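Local coordinates for glycosyl hydrolase, family 38 (Enterococcus faecalis, PDB 5KBP), which probably hydrolyses alpha-linked mannose from glycans, as a bacterial alpha-mannosidase of glycoside hydrolase family 38, at residues Y90-S102 against W344-C357. Sequence-based numbering, arbitrary orientation.
Sequences YILQDDFLISSES and WKTLLQNHPHDSIC
Methyl CG2 of I98 sits squarely over the imidazole of H351, a CH-pi contact 3.5 Å from the ring centroid and 14° off its normal. The carbonyl oxygen of L347 covers the opposite face, and H351 NE2 bonds to N310, so a flat ring suits this slot, sandwiched at its faces and tied at its edge. S102 is small enough to approach that edge; its hydroxyl has its main polar partner in Q314, so OG merely packs against H351 CE1 (3.5 Å) and W344 CZ3.

Apolar packing continues at Y90. With CG anti to the backbone N (chi1 177°), its ring reaches helix 337-348 at K345 and L348, where CD2 lies 3.7 Å from L348 CD1 and the far end crosses the aliphatic part of K345. I91 CD1 packs on H351 CB at 3.7 Å. At the other end of the contact, L97 sets CB against I356 CG1 and CD1 against C357 SG (3.8 Å).

The contact is buried and joins the family 38 N-terminal region to the alpha-mannosidase middle region, pressing a loop that leads into helix 100-117 against the turn between helices 337-348 and 353-356.

Polar links are few. H353 N donates to L92 O (3.3 Å, 138°), while P352 CA and Q93 CA each make a CA-H...O contact, with L92 O and H351 O respectively. Q349 NE2 reaches Y90 OH in a weak bond. D94 forms an Asx motif, OD1 accepting from L97 N; its buried OD2 approaches C357 SG at 3.3 Å.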
ATOM      1  N   TYR A  90     -21.201   4.908  -1.564  1.00 46.41           N
ATOM      2  CA  TYR A  90     -20.031   4.705  -0.718  1.00 42.20           C
ATOM      3  C   TYR A  90     -18.880   5.599  -1.163  1.00 38.47           C
ATOM      4  O   TYR A  90     -18.232   6.249  -0.337  1.00 37.17           O
ATOM      5  CB  TYR A  90     -19.624   3.230  -0.744  1.00 43.34           C
ATOM      6  CG  TYR A  90     -18.371   2.902   0.036  1.00 40.84           C
ATOM      7  CD1 TYR A  90     -18.368   2.918   1.426  1.00 42.83           C
ATOM      8  CD2 TYR A  90     -17.194   2.560  -0.617  1.00 38.84           C
ATOM      9  CE1 TYR A  90     -17.223   2.613   2.143  1.00 38.45           C
ATOM     10  CE2 TYR A  90     -16.046   2.254   0.090  1.00 35.95           C
ATOM     11  CZ  TYR A  90     -16.066   2.281   1.469  1.00 42.28           C
ATOM     12  OH  TYR A  90     -14.924   1.976   2.174  1.00 42.96           O
ATOM     13  N   ILE A  91     -18.622   5.648  -2.470  1.00 39.99           N
ATOM     14  CA  ILE A  91     -17.639   6.547  -3.058  1.00 45.35           C
ATOM     15  C   ILE A  91     -18.242   7.150  -4.321  1.00 47.20           C
ATOM     16  O   ILE A  91     -19.255   6.679  -4.841  1.00 48.79           O
ATOM     17  CB  ILE A  91     -16.305   5.835  -3.376  1.00 45.06           C
ATOM     18  CG1 ILE A  91     -16.558   4.493  -4.073  1.00 44.93           C
ATOM     19  CG2 ILE A  91     -15.491   5.630  -2.110  1.00 46.15           C
ATOM     20  CD1 ILE A  91     -16.555   4.562  -5.586  1.00 44.50           C
ATOM     21  N   LEU A  92     -17.603   8.210  -4.809  1.00 42.65           N
ATOM     22  CA  LEU A  92     -17.970   8.830  -6.078  1.00 45.31           C
ATOM     23  C   LEU A  92     -17.077   8.239  -7.162  1.00 48.18           C
ATOM     24  O   LEU A  92     -15.889   8.566  -7.242  1.00 56.66           O
ATOM     25  CB  LEU A  92     -17.825  10.347  -6.009  1.00 34.71           C
ATOM     26  CG  LEU A  92     -18.655  11.076  -4.952  1.00 47.33           C
ATOM     27  CD1 LEU A  92     -18.581  12.581  -5.176  1.00 47.98           C
ATOM     28  CD2 LEU A  92     -20.097  10.587  -4.957  1.00 41.24           C
ATOM     29  N   GLN A  93     -17.645   7.376  -7.994  1.00 42.62           N
ATOM     30  CA  GLN A  93     -16.873   6.560  -8.917  1.00 48.42           C
ATOM     31  C   GLN A  93     -16.834   7.173 -10.311  1.00 53.11           C
ATOM     32  O   GLN A  93     -17.530   8.142 -10.620  1.00 63.21           O
ATOM     33  CB  GLN A  93     -17.459   5.146  -8.999  1.00 51.32           C
ATOM     34  CG  GLN A  93     -18.679   5.028  -9.908  1.00 59.22           C
ATOM     35  CD  GLN A  93     -19.959   5.537  -9.268  1.00 67.00           C
ATOM     36  OE1 GLN A  93     -19.928   6.227  -8.248  1.00 67.81           O
ATOM     37  NE2 GLN A  93     -21.093   5.191  -9.864  1.00 73.11           N
ATOM     38  N   ASP A  94     -15.993   6.584 -11.156  1.00 51.22           N
ATOM     39  CA  ASP A  94     -16.089   6.763 -12.596  1.00 54.26           C
ATOM     40  C   ASP A  94     -17.045   5.711 -13.141  1.00 51.80           C
ATOM     41  O   ASP A  94     -16.903   4.521 -12.838  1.00 47.41           O
ATOM     42  CB  ASP A  94     -14.721   6.639 -13.265  1.00 55.90           C
ATOM     43  CG  ASP A  94     -14.790   6.844 -14.768  1.00 65.23           C
ATOM     44  OD1 ASP A  94     -15.098   5.871 -15.488  1.00 70.98           O
ATOM     45  OD2 ASP A  94     -14.545   7.978 -15.227  1.00 69.36           O
ATOM     46  N   ASP A  95     -18.017   6.151 -13.940  1.00 61.42           N
ATOM     47  CA  ASP A  95     -19.091   5.255 -14.359  1.00 61.31           C
ATOM     48  C   ASP A  95     -18.576   4.140 -15.262  1.00 55.96           C
ATOM     49  O   ASP A  95     -18.809   2.956 -14.997  1.00 52.91           O
ATOM     50  CB  ASP A  95     -20.193   6.051 -15.058  1.00 77.80           C
ATOM     51  CG  ASP A  95     -21.181   6.659 -14.081  1.00 92.04           C
ATOM     52  OD1 ASP A  95     -21.184   6.238 -12.905  1.00 96.38           O
ATOM     53  OD2 ASP A  95     -21.959   7.547 -14.487  1.00 98.53           O
ATOM     54  N   PHE A  96     -17.863   4.498 -16.330  1.00 53.89           N
ATOM     55  CA  PHE A  96     -17.525   3.528 -17.365  1.00 53.85           C
ATOM     56  C   PHE A  96     -16.323   2.658 -17.020  1.00 52.53           C
ATOM     57  O   PHE A  96     -16.192   1.565 -17.584  1.00 59.10           O
ATOM     58  CB  PHE A  96     -17.266   4.248 -18.691  1.00 56.28           C
ATOM     59  CG  PHE A  96     -18.479   4.920 -19.266  1.00 66.52           C
ATOM     60  CD1 PHE A  96     -19.500   4.170 -19.829  1.00 67.18           C
ATOM     61  CD2 PHE A  96     -18.598   6.300 -19.250  1.00 68.50           C
ATOM     62  CE1 PHE A  96     -20.619   4.782 -20.360  1.00 65.63           C
ATOM     63  CE2 PHE A  96     -19.715   6.920 -19.782  1.00 71.77           C
ATOM     64  CZ  PHE A  96     -20.726   6.159 -20.338  1.00 70.52           C
ATOM     65  N   LEU A  97     -15.450   3.100 -16.119  1.00 47.63           N
ATOM     66  CA  LEU A  97     -14.198   2.395 -15.870  1.00 49.65           C
ATOM     67  C   LEU A  97     -14.291   1.349 -14.764  1.00 51.77           C
ATOM     68  O   LEU A  97     -13.284   0.696 -14.471  1.00 55.45           O
ATOM     69  CB  LEU A  97     -13.085   3.394 -15.542  1.00 48.06           C
ATOM     70  CG  LEU A  97     -12.576   4.187 -16.747  1.00 51.80           C
ATOM     71  CD1 LEU A  97     -11.429   5.099 -16.350  1.00 56.16           C
ATOM     72  CD2 LEU A  97     -12.151   3.232 -17.849  1.00 52.44           C
ATOM     73  N   ILE A  98     -15.455   1.169 -14.146  1.00 49.11           N
ATOM     74  CA  ILE A  98     -15.648   0.096 -13.180  1.00 48.58           C
ATOM     75  C   ILE A  98     -16.748  -0.825 -13.693  1.00 52.49           C
ATOM     76  O   ILE A  98     -17.578  -0.443 -14.522  1.00 50.21           O
ATOM     77  CB  ILE A  98     -15.979   0.615 -11.766  1.00 39.34           C
ATOM     78  CG1 ILE A  98     -17.385   1.212 -11.717  1.00 39.22           C
ATOM     79  CG2 ILE A  98     -14.950   1.642 -11.325  1.00 34.29           C
ATOM     80  CD1 ILE A  98     -17.815   1.611 -10.322  1.00 35.42           C
ATOM     81  N   SER A  99     -16.744  -2.054 -13.184  1.00 51.40           N
ATOM     82  CA  SER A  99     -17.649  -3.077 -13.687  1.00 51.25           C
ATOM     83  C   SER A  99     -19.101  -2.725 -13.379  1.00 45.29           C
ATOM     84  O   SER A  99     -19.402  -1.845 -12.566  1.00 51.38           O
ATOM     85  CB  SER A  99     -17.306  -4.442 -13.089  1.00 56.67           C
ATOM     86  OG  SER A  99     -17.524  -4.457 -11.689  1.00 54.62           O
ATOM     87  N   SER A 100     -20.008  -3.433 -14.054  1.00 40.83           N
ATOM     88  CA  SER A 100     -21.436  -3.225 -13.838  1.00 47.36           C
ATOM     89  C   SER A 100     -21.817  -3.502 -12.390  1.00 45.31           C
ATOM     90  O   SER A 100     -22.547  -2.722 -11.766  1.00 48.96           O
ATOM     91  CB  SER A 100     -22.241  -4.115 -14.786  1.00 41.20           C
ATOM     92  OG  SER A 100     -21.971  -3.798 -16.140  1.00 47.32           O
ATOM     93  N   GLU A 101     -21.327  -4.613 -11.837  1.00 45.54           N
ATOM     94  CA  GLU A 101     -21.636  -4.947 -10.451  1.00 41.33           C
ATOM     95  C   GLU A 101     -21.005  -3.956  -9.483  1.00 44.94           C
ATOM     96  O   GLU A 101     -21.610  -3.614  -8.462  1.00 50.79           O
ATOM     97  CB  GLU A 101     -21.178  -6.370 -10.137  1.00 42.13           C
ATOM     98  CG  GLU A 101     -22.100  -7.442 -10.684  1.00 50.89           C
ATOM     99  CD  GLU A 101     -23.471  -7.406 -10.039  1.00 50.69           C
ATOM    100  OE1 GLU A 101     -23.552  -7.135  -8.821  1.00 42.90           O
ATOM    101  OE2 GLU A 101     -24.470  -7.643 -10.749  1.00 50.61           O
ATOM    102  N   SER A 102     -19.792  -3.483  -9.784  1.00 47.97           N
ATOM    103  CA  SER A 102     -19.132  -2.527  -8.898  1.00 49.12           C
ATOM    104  C   SER A 102     -19.959  -1.257  -8.737  1.00 40.49           C
ATOM    105  O   SER A 102     -19.977  -0.652  -7.658  1.00 42.25           O
ATOM    106  CB  SER A 102     -17.739  -2.192  -9.426  1.00 43.94           C
ATOM    107  OG  SER A 102     -16.885  -3.319  -9.348  1.00 40.97           O
ATOM    108  N   TRP A 344     -14.889  -5.747  -0.749  1.00 43.83           N
ATOM    109  CA  TRP A 344     -15.523  -4.824  -1.685  1.00 44.53           C
ATOM    110  C   TRP A 344     -15.184  -3.374  -1.356  1.00 38.89           C
ATOM    111  O   TRP A 344     -14.895  -2.582  -2.260  1.00 42.48           O
ATOM    112  CB  TRP A 344     -17.036  -5.037  -1.692  1.00 40.63           C
ATOM    113  CG  TRP A 344     -17.464  -6.084  -2.665  1.00 41.41           C
ATOM    114  CD1 TRP A 344     -17.898  -7.344  -2.380  1.00 42.55           C
ATOM    115  CD2 TRP A 344     -17.479  -5.966  -4.091  1.00 43.10           C
ATOM    116  NE1 TRP A 344     -18.192  -8.017  -3.541  1.00 36.05           N
ATOM    117  CE2 TRP A 344     -17.942  -7.192  -4.607  1.00 45.01           C
ATOM    118  CE3 TRP A 344     -17.150  -4.941  -4.982  1.00 41.64           C
ATOM    119  CZ2 TRP A 344     -18.084  -7.419  -5.973  1.00 46.37           C
ATOM    120  CZ3 TRP A 344     -17.291  -5.169  -6.336  1.00 48.03           C
ATOM    121  CH2 TRP A 344     -17.754  -6.398  -6.819  1.00 53.48           C
ATOM    122  N   LYS A 345     -15.221  -3.009  -0.073  1.00 36.56           N
ATOM    123  CA  LYS A 345     -14.840  -1.656   0.316  1.00 38.26           C
ATOM    124  C   LYS A 345     -13.391  -1.369  -0.049  1.00 41.04           C
ATOM    125  O   LYS A 345     -13.065  -0.269  -0.510  1.00 50.60           O
ATOM    126  CB  LYS A 345     -15.068  -1.452   1.813  1.00 30.37           C
ATOM    127  CG  LYS A 345     -16.531  -1.355   2.208  1.00 34.60           C
ATOM    128  CD  LYS A 345     -16.691  -1.228   3.715  1.00 39.02           C
ATOM    129  CE  LYS A 345     -18.159  -1.142   4.102  1.00 42.31           C
ATOM    130  NZ  LYS A 345     -18.354  -1.302   5.571  1.00 45.63           N
ATOM    131  N   THR A 346     -12.506  -2.351   0.144  1.00 32.74           N
ATOM    132  CA  THR A 346     -11.114  -2.183  -0.257  1.00 36.59           C
ATOM    133  C   THR A 346     -11.001  -1.945  -1.758  1.00 41.62           C
ATOM    134  O   THR A 346     -10.209  -1.107  -2.203  1.00 49.24           O
ATOM    135  CB  THR A 346     -10.299  -3.411   0.155  1.00 40.16           C
ATOM    136  OG1 THR A 346     -10.362  -3.576   1.577  1.00 43.79           O
ATOM    137  CG2 THR A 346      -8.844  -3.259  -0.271  1.00 30.25           C
ATOM    138  N   LEU A 347     -11.797  -2.664  -2.553  1.00 39.06           N
ATOM    139  CA  LEU A 347     -11.757  -2.471  -3.999  1.00 39.98           C
ATOM    140  C   LEU A 347     -12.408  -1.154  -4.400  1.00 45.86           C
ATOM    141  O   LEU A 347     -11.910  -0.456  -5.293  1.00 38.97           O
ATOM    142  CB  LEU A 347     -12.437  -3.642  -4.709  1.00 36.55           C
ATOM    143  CG  LEU A 347     -12.495  -3.534  -6.234  1.00 38.62           C
ATOM    144  CD1 LEU A 347     -11.093  -3.470  -6.823  1.00 30.45           C
ATOM    145  CD2 LEU A 347     -13.285  -4.688  -6.833  1.00 41.16           C
ATOM    146  N   LEU A 348     -13.522  -0.797  -3.755  1.00 37.26           N
ATOM    147  CA  LEU A 348     -14.191   0.465  -4.055  1.00 39.37           C
ATOM    148  C   LEU A 348     -13.329   1.674  -3.719  1.00 43.46           C
ATOM    149  O   LEU A 348     -13.550   2.750  -4.285  1.00 38.71           O
ATOM    150  CB  LEU A 348     -15.522   0.549  -3.305  1.00 33.51           C
ATOM    151  CG  LEU A 348     -16.646  -0.339  -3.842  1.00 40.01           C
ATOM    152  CD1 LEU A 348     -17.854  -0.286  -2.927  1.00 42.91           C
ATOM    153  CD2 LEU A 348     -17.029   0.079  -5.250  1.00 37.70           C
ATOM    154  N   GLN A 349     -12.358   1.527  -2.814  1.00 38.42           N
ATOM    155  CA  GLN A 349     -11.460   2.632  -2.504  1.00 32.12           C
ATOM    156  C   GLN A 349     -10.511   2.946  -3.654  1.00 40.56           C
ATOM    157  O   GLN A 349      -9.882   4.009  -3.647  1.00 42.76           O
ATOM    158  CB  GLN A 349     -10.669   2.327  -1.230  1.00 37.14           C
ATOM    159  CG  GLN A 349     -11.510   2.374   0.037  1.00 39.29           C
ATOM    160  CD  GLN A 349     -10.799   1.791   1.242  1.00 43.48           C
ATOM    161  OE1 GLN A 349      -9.571   1.734   1.289  1.00 54.67           O
ATOM    162  NE2 GLN A 349     -11.575   1.345   2.225  1.00 40.61           N
ATOM    163  N   ASN A 350     -10.389   2.047  -4.628  1.00 34.14           N
ATOM    164  CA  ASN A 350      -9.679   2.325  -5.870  1.00 44.56           C
ATOM    165  C   ASN A 350     -10.602   2.845  -6.964  1.00 47.73           C
ATOM    166  O   ASN A 350     -10.134   3.114  -8.074  1.00 49.00           O
ATOM    167  CB  ASN A 350      -8.960   1.068  -6.371  1.00 36.00           C
ATOM    168  CG  ASN A 350      -7.671   0.799  -5.626  1.00 37.39           C
ATOM    169  OD1 ASN A 350      -7.158   1.666  -4.922  1.00 36.24           O
ATOM    170  ND2 ASN A 350      -7.133  -0.404  -5.787  1.00 33.28           N
ATOM    171  N   HIS A 351     -11.891   2.993  -6.674  1.00 36.80           N
ATOM    172  CA  HIS A 351     -12.875   3.394  -7.671  1.00 40.02           C
ATOM    173  C   HIS A 351     -13.286   4.871  -7.675  1.00 40.11           C
ATOM    174  O   HIS A 351     -14.080   5.247  -8.545  1.00 42.74           O
ATOM    175  CB  HIS A 351     -14.128   2.532  -7.516  1.00 36.96           C
ATOM    176  CG  HIS A 351     -13.952   1.128  -8.003  1.00 43.65           C
ATOM    177  ND1 HIS A 351     -14.916   0.155  -7.842  1.00 34.75           N
ATOM    178  CD2 HIS A 351     -12.924   0.535  -8.655  1.00 44.33           C
ATOM    179  CE1 HIS A 351     -14.487  -0.977  -8.370  1.00 47.02           C
ATOM    180  NE2 HIS A 351     -13.282  -0.774  -8.872  1.00 44.93           N
ATOM    181  N   PRO A 352     -12.822   5.741  -6.764  1.00 38.53           N
ATOM    182  CA  PRO A 352     -13.034   7.177  -6.997  1.00 39.93           C
ATOM    183  C   PRO A 352     -12.440   7.589  -8.336  1.00 46.88           C
ATOM    184  O   PRO A 352     -11.398   7.081  -8.752  1.00 49.50           O
ATOM    185  CB  PRO A 352     -12.312   7.839  -5.821  1.00 36.50           C
ATOM    186  CG  PRO A 352     -12.445   6.858  -4.733  1.00 34.49           C
ATOM    187  CD  PRO A 352     -12.315   5.511  -5.395  1.00 34.13           C
ATOM    188  N   HIS A 353     -13.126   8.514  -9.017  1.00 54.37           N
ATOM    189  CA  HIS A 353     -12.818   8.771 -10.422  1.00 60.07           C
ATOM    190  C   HIS A 353     -11.361   9.174 -10.617  1.00 49.88           C
ATOM    191  O   HIS A 353     -10.707   8.708 -11.554  1.00 50.17           O
ATOM    192  CB  HIS A 353     -13.764   9.831 -10.994  1.00 69.20           C
ATOM    193  CG  HIS A 353     -13.727  11.142 -10.272  1.00 90.61           C
ATOM    194  ND1 HIS A 353     -14.373  11.349  -9.073  1.00 99.17           N
ATOM    195  CD2 HIS A 353     -13.139  12.319 -10.591  1.00 95.83           C
ATOM    196  CE1 HIS A 353     -14.176  12.594  -8.678  1.00 98.89           C
ATOM    197  NE2 HIS A 353     -13.430  13.204  -9.582  1.00 97.67           N
ATOM    198  N   ASP A 354     -10.820  10.009  -9.730  1.00 45.86           N
ATOM    199  CA  ASP A 354      -9.413  10.379  -9.850  1.00 44.49           C
ATOM    200  C   ASP A 354      -8.478   9.197  -9.616  1.00 48.57           C
ATOM    201  O   ASP A 354      -7.341   9.218 -10.099  1.00 47.27           O
ATOM    202  CB  ASP A 354      -9.079  11.513  -8.884  1.00 52.25           C
ATOM    203  CG  ASP A 354      -9.691  12.831  -9.307  1.00 60.09           C
ATOM    204  OD1 ASP A 354     -10.057  12.962 -10.494  1.00 52.80           O
ATOM    205  OD2 ASP A 354      -9.800  13.740  -8.458  1.00 62.99           O
ATOM    206  N   SER A 355      -8.932   8.167  -8.902  1.00 46.19           N
ATOM    207  CA  SER A 355      -8.100   6.989  -8.678  1.00 44.46           C
ATOM    208  C   SER A 355      -8.072   6.086  -9.907  1.00 41.25           C
ATOM    209  O   SER A 355      -7.013   5.855 -10.499  1.00 40.89           O
ATOM    210  CB  SER A 355      -8.605   6.215  -7.456  1.00 40.92           C
ATOM    211  OG  SER A 355      -8.465   6.979  -6.270  1.00 44.28           O
ATOM    212  N   ILE A 356      -9.239   5.578 -10.311  1.00 43.05           N
ATOM    213  CA  ILE A 356      -9.288   4.558 -11.354  1.00 42.70           C
ATOM    214  C   ILE A 356      -8.974   5.148 -12.725  1.00 46.79           C
ATOM    215  O   ILE A 356      -8.466   4.444 -13.606  1.00 49.04           O
ATOM    216  CB  ILE A 356     -10.655   3.846 -11.334  1.00 40.55           C
ATOM    217  CG1 ILE A 356     -10.660   2.652 -12.291  1.00 44.10           C
ATOM    218  CG2 ILE A 356     -11.777   4.822 -11.662  1.00 43.38           C
ATOM    219  CD1 ILE A 356      -9.633   1.590 -11.948  1.00 46.81           C
ATOM    220  N   CYS A 357      -9.249   6.439 -12.936  1.00 42.88           N
ATOM    221  CA  CYS A 357      -8.907   7.054 -14.214  1.00 43.33           C
ATOM    222  C   CYS A 357      -7.403   7.178 -14.413  1.00 45.31           C
ATOM    223  O   CYS A 357      -6.959   7.425 -15.539  1.00 40.07           O
ATOM    224  CB  CYS A 357      -9.551   8.435 -14.339  1.00 47.44           C
ATOM    225  SG  CYS A 357     -11.345   8.416 -14.567  1.00 50.35           S
TER